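Local coordinates for protein M64R (Myxoma virus, PDB 5CZ3) that probably supports multiplication of the virus in different cell types, as a member of the C7 family of poxvirus host-range proteins, at residues Val13-Glu18 / Phe118-Asp123. Residues are numbered along the deposited sequence; the frame is centred on the assembly and turned at random.
Sequences VFLIDE and FLVNTD
The carboxylate of E18 meets T122 on one of its faces: CG2 of T122 lies obliquely over that face, 3.9 Å from OE2 of E18, while CB of T122 sits nearer the rim, 3.8 Å from the same oxygen. From the other side of the carboxylate plane comes a water, tilted out of that plane, which donates to OE2 of E18 over 2.8 Å and, more loosely, to the backbone O of T122 at 3.2 Å. No direct hydrogen bond joins the two segments, so this water supplies their polar link. The E18 and T122 side chains lie alongside each other with their ends turned in one direction. A turn about CB-CG of the glutamate (chi2 73°) swings its carboxylate over T122; closer to the backbone, CG of E18 packs 4.0 Å from CB of T122. The hydroxyl of T122 is engaged with the backbone O of K40 and with NZ of K45, leaving its methyl and CB to meet the glutamate.

Further inward the contact turns apolar. L15 and V120 meet end to end, CD2 of L15 touching CG1 of V120 at 3.9 Å; with CG1 anti to the backbone N (chi1 177°), V120 brings this methyl up to the leucine. Beyond V120, N121 faces away and makes an Asx turn, its OD1 accepting from N of D123 at 3.0 Å in the carbonyl plane. D123 in turn pairs with K45.

All this lies at one end of the beta-sandwich, where strands 10-15 and 117-121 belong to different sheets and face each other across the interior. L15 packs against F49 of strand 45-54 and I22 of strand 20-23, within its own sheet, and on L39 of strand 34-40 opposite; V120 rests on I37 and L39 of that neighbouring strand.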
loop_
_atom_site.group_PDB
_atom_site.type_symbol
_atom_site.label_atom_id
_atom_site.label_comp_id
_atom_site.label_asym_id
_atom_site.label_seq_id
_atom_site.Cartn_x
_atom_site.Cartn_y
_atom_site.Cartn_z
ATOM N N VAL A 13 -2.360 2.832 3.087
ATOM C CA VAL A 13 -0.902 2.822 3.108
ATOM C C VAL A 13 -0.372 4.173 3.570
ATOM O O VAL A 13 -0.697 5.207 2.986
ATOM C CB VAL A 13 -0.318 2.485 1.727
ATOM C CG1 VAL A 13 1.203 2.534 1.766
ATOM C CG2 VAL A 13 -0.802 1.118 1.269
ATOM N N PHE A 14 0.441 4.162 4.621
ATOM C CA PHE A 14 0.954 5.398 5.201
ATOM C C PHE A 14 2.470 5.510 5.078
ATOM O O PHE A 14 3.201 4.591 5.447
ATOM C CB PHE A 14 0.551 5.499 6.674
ATOM C CG PHE A 14 -0.931 5.419 6.907
ATOM C CD1 PHE A 14 -1.715 6.561 6.867
ATOM C CD2 PHE A 14 -1.541 4.202 7.170
ATOM C CE1 PHE A 14 -3.080 6.490 7.082
ATOM C CE2 PHE A 14 -2.906 4.126 7.387
ATOM C CZ PHE A 14 -3.676 5.271 7.343
ATOM N N LEU A 15 2.933 6.641 4.556
ATOM C CA LEU A 15 4.360 6.943 4.521
ATOM C C LEU A 15 4.689 7.876 5.682
ATOM O O LEU A 15 4.407 9.074 5.629
ATOM C CB LEU A 15 4.764 7.566 3.183
ATOM C CG LEU A 15 4.996 6.601 2.012
ATOM C CD1 LEU A 15 3.696 5.968 1.532
ATOM C CD2 LEU A 15 5.710 7.300 0.861
ATOM N N ILE A 16 5.289 7.308 6.723
ATOM C CA ILE A 16 5.416 7.969 8.020
ATOM C C ILE A 16 6.213 9.270 7.996
ATOM O O ILE A 16 5.691 10.328 8.353
ATOM C CB ILE A 16 6.066 7.023 9.050
ATOM C CG1 ILE A 16 5.307 5.696 9.104
ATOM C CG2 ILE A 16 6.110 7.674 10.421
ATOM C CD1 ILE A 16 3.820 5.854 9.332
ATOM N N ASP A 17 7.473 9.191 7.585
ATOM C CA ASP A 17 8.357 10.352 7.606
ATOM C C ASP A 17 7.964 11.397 6.566
ATOM O O ASP A 17 8.305 12.572 6.696
ATOM C CB ASP A 17 9.807 9.919 7.391
ATOM C CG ASP A 17 10.333 9.065 8.529
ATOM O OD1 ASP A 17 9.948 9.321 9.691
ATOM O OD2 ASP A 17 11.127 8.139 8.263
ATOM N N GLU A 18 7.247 10.966 5.534
ATOM C CA GLU A 18 6.774 11.886 4.508
ATOM C C GLU A 18 5.428 12.483 4.903
ATOM O O GLU A 18 4.940 13.411 4.257
ATOM C CB GLU A 18 6.664 11.181 3.153
ATOM C CG GLU A 18 8.002 10.885 2.487
ATOM C CD GLU A 18 8.756 9.757 3.160
ATOM O OE1 GLU A 18 8.102 8.875 3.755
ATOM O OE2 GLU A 18 10.004 9.756 3.103
ATOM N N PHE A 118 1.025 5.246 -7.926
ATOM C CA PHE A 118 1.250 6.576 -7.378
ATOM C C PHE A 118 2.676 7.047 -7.597
ATOM O O PHE A 118 3.580 6.249 -7.845
ATOM C CB PHE A 118 0.943 6.605 -5.879
ATOM C CG PHE A 118 -0.354 5.955 -5.510
ATOM C CD1 PHE A 118 -1.536 6.672 -5.541
ATOM C CD2 PHE A 118 -0.389 4.626 -5.118
ATOM C CE1 PHE A 118 -2.733 6.076 -5.197
ATOM C CE2 PHE A 118 -1.582 4.023 -4.774
ATOM C CZ PHE A 118 -2.756 4.749 -4.815
ATOM N N LEU A 119 2.866 8.358 -7.502
ATOM C CA LEU A 119 4.197 8.941 -7.446
ATOM C C LEU A 119 4.318 9.711 -6.146
ATOM O O LEU A 119 3.411 10.457 -5.780
ATOM C CB LEU A 119 4.458 9.868 -8.637
ATOM N N VAL A 120 5.435 9.539 -5.450
ATOM C CA VAL A 120 5.678 10.291 -4.227
ATOM C C VAL A 120 7.084 10.884 -4.218
ATOM O O VAL A 120 8.077 10.157 -4.218
ATOM C CB VAL A 120 5.485 9.416 -2.974
ATOM C CG1 VAL A 120 5.821 10.210 -1.720
ATOM C CG2 VAL A 120 4.061 8.884 -2.905
ATOM N N ASN A 121 7.157 12.210 -4.218
ATOM C CA ASN A 121 8.433 12.913 -4.163
ATOM C C ASN A 121 8.847 13.163 -2.718
ATOM O O ASN A 121 8.426 14.141 -2.117
ATOM C CB ASN A 121 8.340 14.239 -4.923
ATOM C CG ASN A 121 9.693 14.894 -5.139
ATOM O OD1 ASN A 121 10.533 14.937 -4.239
ATOM N ND2 ASN A 121 9.909 15.410 -6.344
ATOM N N THR A 122 9.696 12.299 -2.173
ATOM C CA THR A 122 10.022 12.351 -0.748
ATOM C C THR A 122 10.745 13.630 -0.321
ATOM O O THR A 122 10.948 13.862 0.872
ATOM C CB THR A 122 10.889 11.152 -0.336
ATOM O OG1 THR A 122 12.192 11.281 -0.917
ATOM C CG2 THR A 122 10.250 9.850 -0.798
ATOM N N ASP A 123 11.128 14.458 -1.288
ATOM C CA ASP A 123 11.834 15.700 -0.995
ATOM C C ASP A 123 10.884 16.889 -0.944
ATOM O O ASP A 123 10.990 17.741 -0.063
ATOM C CB ASP A 123 12.927 15.947 -2.033
ATOM C CG ASP A 123 14.063 14.955 -1.925
ATOM O OD1 ASP A 123 14.435 14.604 -0.785
ATOM O OD2 ASP A 123 14.579 14.521 -2.976
HETATM O O HOH W 1 11.186 12.197 3.566
#